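Local coordinates for protein mandelate racemase/muconate lactonizing enzyme (Roseovarius nubinhibens ISM, PDB 3FVD) that binds magnesium and probably catalyses a metal-dependent reaction of the mandelate racemase/muconate lactonizing enzyme family, on a substrate not identified here, at residues 217-222 against 236-241; 164-169 against 191-196. All blocks are in the same frame, centred on the assembly; numbering follows the deposited sequence.

Contact 1 (217-222 against 236-241); sequences DWIEQP and VANPIM. With MG (magnesium ion), chain C.
W218 is sandwiched between P239 and M241, the tightly packed part of this parallel strand pair. CB of P239 lies over one face of the six-membered ring, 3.9 Å from its centroid, and the methyl CE of M241 sits over the opposite face, 3.8 Å from that centroid and almost on the ring normal. Bends at chi2 (55°) and chi3 (70°) turn the methionine chain back over the indole, giving a Met-aromatic contact with CE closer than SD. The ring edge, at CZ3, meets the carbonyl O of I240. On the backbone, I219 uses both its N and its O toward the one neighbouring strand, bonding to P239 O and M241 N. Q221 N continues the ladder to M241 O at 2.7 Å. At the N-terminal end, N238 ND2 reaches D217 O (2.8 Å) almost straight (178°), in the carbonyl plane and on a lone pair, while its CB packs on CG1 of I219.

The other end is polar and hydrated. E220 has an extended chain, with CG anti to the backbone N, and its CG rests on M241 CG at 3.7 Å before the carboxylate reaches the metal among T194, D196 and D243. There OE2 binds the magnesium ion at 2.4 Å. Two waters also bind the ion, as does E244, so this side of the contact belongs to the metal site rather than to the apolar packing. OE1 forms a salt bridge with K265.

With one oxygen on the metal and the other on a lysine, the carboxylate is fixed in rotation, and the hydrogen-bonded ladder behind it probably sets where this ligand stands at the C-terminal end of a barrel strand, the usual place for the metal in the enolase superfamily.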
loop_
_atom_site.group_PDB
_atom_site.type_symbol
_atom_site.label_atom_id
_atom_site.label_comp_id
_atom_site.label_asym_id
_atom_site.label_seq_id
_atom_site.Cartn_x
_atom_site.Cartn_y
_atom_site.Cartn_z
ATOM N N ASP A 217 19.004 16.950 15.749
ATOM C CA ASP A 217 19.593 17.608 14.607
ATOM C C ASP A 217 19.494 16.738 13.340
ATOM O O ASP A 217 19.282 15.512 13.404
ATOM C CB ASP A 217 21.053 17.944 14.924
ATOM C CG ASP A 217 21.183 18.556 16.276
ATOM O OD1 ASP A 217 21.280 17.834 17.281
ATOM O OD2 ASP A 217 21.113 19.787 16.356
ATOM N N TRP A 218 19.698 17.370 12.200
ATOM C CA TRP A 218 19.782 16.626 10.950
ATOM C C TRP A 218 20.813 15.525 10.996
ATOM O O TRP A 218 21.941 15.735 11.516
ATOM C CB TRP A 218 20.247 17.524 9.825
ATOM C CG TRP A 218 19.304 18.508 9.293
ATOM C CD1 TRP A 218 19.315 19.854 9.530
ATOM C CD2 TRP A 218 18.294 18.278 8.304
ATOM N NE1 TRP A 218 18.354 20.472 8.769
ATOM C CE2 TRP A 218 17.714 19.531 8.006
ATOM C CE3 TRP A 218 17.823 17.127 7.634
ATOM C CZ2 TRP A 218 16.684 19.678 7.066
ATOM C CZ3 TRP A 218 16.773 17.262 6.711
ATOM C CH2 TRP A 218 16.250 18.519 6.394
ATOM N N ILE A 219 20.417 14.364 10.443
ATOM C CA ILE A 219 21.337 13.271 10.124
ATOM C C ILE A 219 21.439 13.155 8.601
ATOM O O ILE A 219 20.415 13.014 7.884
ATOM C CB ILE A 219 20.821 11.957 10.642
ATOM C CG1 ILE A 219 20.357 12.083 12.111
ATOM C CG2 ILE A 219 21.894 10.814 10.482
ATOM C CD1 ILE A 219 21.465 12.615 13.094
ATOM N N GLU A 220 22.654 13.213 8.080
ATOM C CA GLU A 220 22.806 13.204 6.618
ATOM C C GLU A 220 23.237 11.827 6.118
ATOM O O GLU A 220 24.224 11.264 6.581
ATOM C CB GLU A 220 23.785 14.300 6.191
ATOM C CG GLU A 220 24.064 14.422 4.745
ATOM C CD GLU A 220 25.178 15.437 4.483
ATOM O OE1 GLU A 220 25.504 16.249 5.414
ATOM O OE2 GLU A 220 25.755 15.396 3.357
ATOM N N GLN A 221 22.472 11.283 5.187
ATOM C CA GLN A 221 22.800 9.983 4.551
ATOM C C GLN A 221 23.366 8.930 5.545
ATOM O O GLN A 221 24.529 8.611 5.499
ATOM C CB GLN A 221 23.759 10.253 3.370
ATOM C CG GLN A 221 23.942 9.113 2.353
ATOM C CD GLN A 221 22.745 8.889 1.480
ATOM O OE1 GLN A 221 22.305 9.756 0.719
ATOM N NE2 GLN A 221 22.204 7.699 1.578
ATOM N N PRO A 222 22.537 8.419 6.487
ATOM C CA PRO A 222 23.080 7.418 7.424
ATOM C C PRO A 222 23.590 6.140 6.723
ATOM O O PRO A 222 24.686 5.575 7.095
ATOM C CB PRO A 222 21.900 7.085 8.372
ATOM C CG PRO A 222 20.661 7.596 7.703
ATOM C CD PRO A 222 21.102 8.711 6.716
ATOM N N VAL A 236 13.073 6.251 13.425
ATOM C CA VAL A 236 13.831 7.223 14.258
ATOM C C VAL A 236 13.104 8.577 14.184
ATOM O O VAL A 236 12.190 8.735 13.373
ATOM C CB VAL A 236 15.327 7.339 13.810
ATOM C CG1 VAL A 236 15.957 5.963 13.661
ATOM C CG2 VAL A 236 15.497 8.066 12.534
ATOM N N ALA A 237 13.541 9.550 14.966
ATOM C CA ALA A 237 12.800 10.783 15.184
ATOM C C ALA A 237 13.447 11.999 14.564
ATOM O O ALA A 237 12.817 13.043 14.516
ATOM C CB ALA A 237 12.607 10.994 16.678
ATOM N N ASN A 238 14.647 11.852 14.015
ATOM C CA ASN A 238 15.432 12.966 13.467
ATOM C C ASN A 238 15.066 13.270 12.008
ATOM O O ASN A 238 14.685 12.367 11.262
ATOM C CB ASN A 238 16.958 12.636 13.413
ATOM C CG ASN A 238 17.577 12.504 14.764
ATOM O OD1 ASN A 238 17.227 11.584 15.444
ATOM N ND2 ASN A 238 18.517 13.403 15.160
ATOM N N PRO A 239 15.243 14.531 11.595
ATOM C CA PRO A 239 15.160 14.981 10.208
ATOM C C PRO A 239 16.312 14.299 9.428
ATOM O O PRO A 239 17.459 14.270 9.910
ATOM C CB PRO A 239 15.464 16.494 10.297
ATOM C CG PRO A 239 15.179 16.884 11.748
ATOM C CD PRO A 239 15.532 15.630 12.545
ATOM N N ILE A 240 16.002 13.752 8.240
ATOM C CA ILE A 240 16.982 12.976 7.443
ATOM C C ILE A 240 17.241 13.800 6.204
ATOM O O ILE A 240 16.306 14.300 5.608
ATOM C CB ILE A 240 16.428 11.566 6.998
ATOM C CG1 ILE A 240 16.563 10.517 8.094
ATOM C CG2 ILE A 240 17.273 11.019 5.829
ATOM C CD1 ILE A 240 16.233 10.974 9.444
ATOM N N MET A 241 18.509 13.940 5.829
ATOM C CA MET A 241 19.043 14.713 4.694
ATOM C C MET A 241 19.624 13.612 3.785
ATOM O O MET A 241 20.407 12.773 4.254
ATOM C CB MET A 241 20.157 15.678 5.210
ATOM C CG MET A 241 21.117 16.619 4.260
ATOM S SD MET A 241 20.234 17.670 3.170
ATOM C CE MET A 241 19.506 18.860 4.384
HETATM MG MG MG C . 26.746 13.329 2.604
HETATM O O HOH W 1 26.630 11.399 3.903
HETATM O O HOH W 2 29.209 13.898 2.761
#

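Contact 2 (164-169 against 191-196); sequences HSAKIG and HRVTFD
H164 and H191 meet rim to rim at one end of this parallel pair, their ring planes only 10° apart and neither ring over the face of the other. NE2 of H164 and ND1 of H191 share a nearly straight hydrogen bond of 3.0 Å, in which either could be the donor. The other ring nitrogen of H164, ND1, is bonded to S139 OG, so the imidazole is held from two sides.

At the opposite end K167 and D196 lie alongside each other, pointing the same way. The lysine chain bends at chi2 (-80°) and is stretched beyond it, which carries NZ to OD2 of D196. This salt bridge, 2.7 Å long, uses the anti lone pair of OD2, away from OD1. NZ also makes a weak bond to S165 OG. A methionine in place of K167 would probably leave OD2 without its charged mate and the carboxylate of D196, a residue seen to bind magnesium in this protein, freer to turn, though OD1 would keep its weak bond to N198 N.

On the face that carries H164, A166, V193 and F195, the packing beyond the histidine is apolar. A166 CB touches CD2 of F195 at 3.9 Å and, more distantly, CG1 of V193. I168, just after the strand, crosses the phenylalanine at a slant, its CD1 against CB of F195 at 3.6 Å. The backbones are joined by bonds such as T194 N to H164 O (2.8 Å) and I168 N to D196 O.

Helix 173-185 crosses over from one strand to the other in a right-handed beta-alpha-beta unit and packs I180 against I168 and F195, and I183 against V193. S165, K167, T194 and D196 point instead to the inner, metal-bearing face. Strand 135-141 flanks 164-167, and strand 218-220 flanks 192-196.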
loop_
_atom_site.group_PDB
_atom_site.type_symbol
_atom_site.label_atom_id
_atom_site.label_comp_id
_atom_site.label_asym_id
_atom_site.label_seq_id
_atom_site.Cartn_x
_atom_site.Cartn_y
_atom_site.Cartn_z
ATOM N N HIS A 164 27.590 23.840 10.947
ATOM C CA HIS A 164 28.709 22.955 11.014
ATOM C C HIS A 164 28.291 21.559 10.634
ATOM O O HIS A 164 27.307 21.030 11.132
ATOM C CB HIS A 164 29.198 22.893 12.448
ATOM C CG HIS A 164 29.413 24.237 13.057
ATOM N ND1 HIS A 164 30.541 24.972 12.808
ATOM C CD2 HIS A 164 28.628 24.994 13.863
ATOM C CE1 HIS A 164 30.461 26.113 13.470
ATOM N NE2 HIS A 164 29.302 26.161 14.097
ATOM N N SER A 165 29.098 20.952 9.795
ATOM C CA SER A 165 28.883 19.605 9.378
ATOM C C SER A 165 29.841 18.696 10.183
ATOM O O SER A 165 31.018 18.613 9.868
ATOM C CB SER A 165 29.180 19.519 7.869
ATOM O OG SER A 165 29.063 18.196 7.413
ATOM N N ALA A 166 29.330 18.021 11.198
ATOM C CA ALA A 166 30.121 17.093 12.028
ATOM C C ALA A 166 30.192 15.649 11.433
ATOM O O ALA A 166 29.210 14.937 11.353
ATOM C CB ALA A 166 29.526 17.101 13.452
ATOM N N LYS A 167 31.352 15.242 10.954
ATOM C CA LYS A 167 31.534 13.922 10.325
ATOM C C LYS A 167 31.610 12.841 11.397
ATOM O O LYS A 167 32.566 12.814 12.193
ATOM C CB LYS A 167 32.831 13.882 9.527
ATOM C CG LYS A 167 33.125 15.138 8.732
ATOM C CD LYS A 167 32.302 15.128 7.437
ATOM C CE LYS A 167 32.051 16.524 6.872
ATOM N NZ LYS A 167 31.144 16.414 5.703
ATOM N N ILE A 168 30.607 11.971 11.442
ATOM C CA ILE A 168 30.594 10.870 12.413
ATOM C C ILE A 168 30.485 9.606 11.568
ATOM O O ILE A 168 30.653 9.678 10.336
ATOM C CB ILE A 168 29.449 11.015 13.385
ATOM C CG1 ILE A 168 28.099 10.894 12.632
ATOM C CG2 ILE A 168 29.604 12.353 14.122
ATOM C CD1 ILE A 168 26.840 10.979 13.521
ATOM N N GLY A 169 30.216 8.458 12.187
ATOM C CA GLY A 169 30.162 7.217 11.411
ATOM C C GLY A 169 31.278 6.237 11.761
ATOM O O GLY A 169 32.252 6.595 12.402
ATOM N N HIS A 191 23.856 28.731 16.652
ATOM C CA HIS A 191 24.578 27.851 15.717
ATOM C C HIS A 191 23.757 26.575 15.350
ATOM O O HIS A 191 22.786 26.255 16.044
ATOM C CB HIS A 191 25.959 27.495 16.244
ATOM C CG HIS A 191 26.935 28.622 16.146
ATOM N ND1 HIS A 191 28.171 28.489 15.541
ATOM C CD2 HIS A 191 26.853 29.910 16.566
ATOM C CE1 HIS A 191 28.800 29.654 15.587
ATOM N NE2 HIS A 191 28.025 30.530 16.206
ATOM N N ARG A 192 24.153 25.889 14.279
ATOM C CA ARG A 192 23.444 24.687 13.820
ATOM C C ARG A 192 24.451 23.650 13.437
ATOM O O ARG A 192 25.528 24.004 12.987
ATOM C CB ARG A 192 22.541 24.993 12.606
ATOM C CG ARG A 192 21.470 26.034 12.853
ATOM C CD ARG A 192 20.108 25.470 12.404
ATOM N NE ARG A 192 19.433 24.883 13.554
ATOM C CZ ARG A 192 18.556 23.876 13.550
ATOM N NH1 ARG A 192 18.195 23.252 12.409
ATOM N NH2 ARG A 192 18.059 23.494 14.736
ATOM N N VAL A 193 24.119 22.370 13.628
ATOM C CA VAL A 193 24.979 21.269 13.188
ATOM C C VAL A 193 24.181 20.277 12.365
ATOM O O VAL A 193 23.042 20.041 12.693
ATOM C CB VAL A 193 25.465 20.301 14.331
ATOM C CG1 VAL A 193 26.908 20.212 14.396
ATOM C CG2 VAL A 193 24.739 20.474 15.649
ATOM N N THR A 194 24.851 19.631 11.410
ATOM C CA THR A 194 24.370 18.445 10.741
ATOM C C THR A 194 25.358 17.328 10.990
ATOM O O THR A 194 26.560 17.545 10.858
ATOM C CB THR A 194 24.326 18.709 9.185
ATOM O OG1 THR A 194 23.310 19.677 8.905
ATOM C CG2 THR A 194 24.077 17.447 8.349
ATOM N N PHE A 195 24.855 16.134 11.301
ATOM C CA PHE A 195 25.706 14.961 11.511
ATOM C C PHE A 195 25.810 14.239 10.211
ATOM O O PHE A 195 24.858 13.567 9.786
ATOM C CB PHE A 195 25.181 14.091 12.655
ATOM C CG PHE A 195 25.256 14.798 13.994
ATOM C CD1 PHE A 195 24.116 15.371 14.544
ATOM C CD2 PHE A 195 26.519 14.952 14.676
ATOM C CE1 PHE A 195 24.205 16.056 15.776
ATOM C CE2 PHE A 195 26.610 15.618 15.831
ATOM C CZ PHE A 195 25.450 16.165 16.402
ATOM N N ASP A 196 26.931 14.446 9.530
ATOM C CA ASP A 196 27.218 13.745 8.261
ATOM C C ASP A 196 27.831 12.349 8.511
ATOM O O ASP A 196 28.971 12.237 8.904
ATOM C CB ASP A 196 28.139 14.612 7.373
ATOM C CG ASP A 196 28.345 14.046 5.967
ATOM O OD1 ASP A 196 27.639 13.085 5.569
ATOM O OD2 ASP A 196 29.211 14.582 5.222
#

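How the contacts relate
Following the chain from its N terminus, strand 163-167 comes first; helix 173-185 then leads back to strand 192-196, and contact 2 closes that loop. The chain next runs through helix 203-210 into strand 218-220 and through helix 226-235 into strand 240-242, where contact 1 closes a second loop of the same kind. The two loops follow in series, neither nesting nor crossing. They are joined within the barrel sheet because strands 192-196 and 218-220 are neighbours: E220 N lies 2.8 Å from F195 O, a probable hydrogen bond. Together they align four consecutive parallel strands and bring D196 and E220 to the metal site.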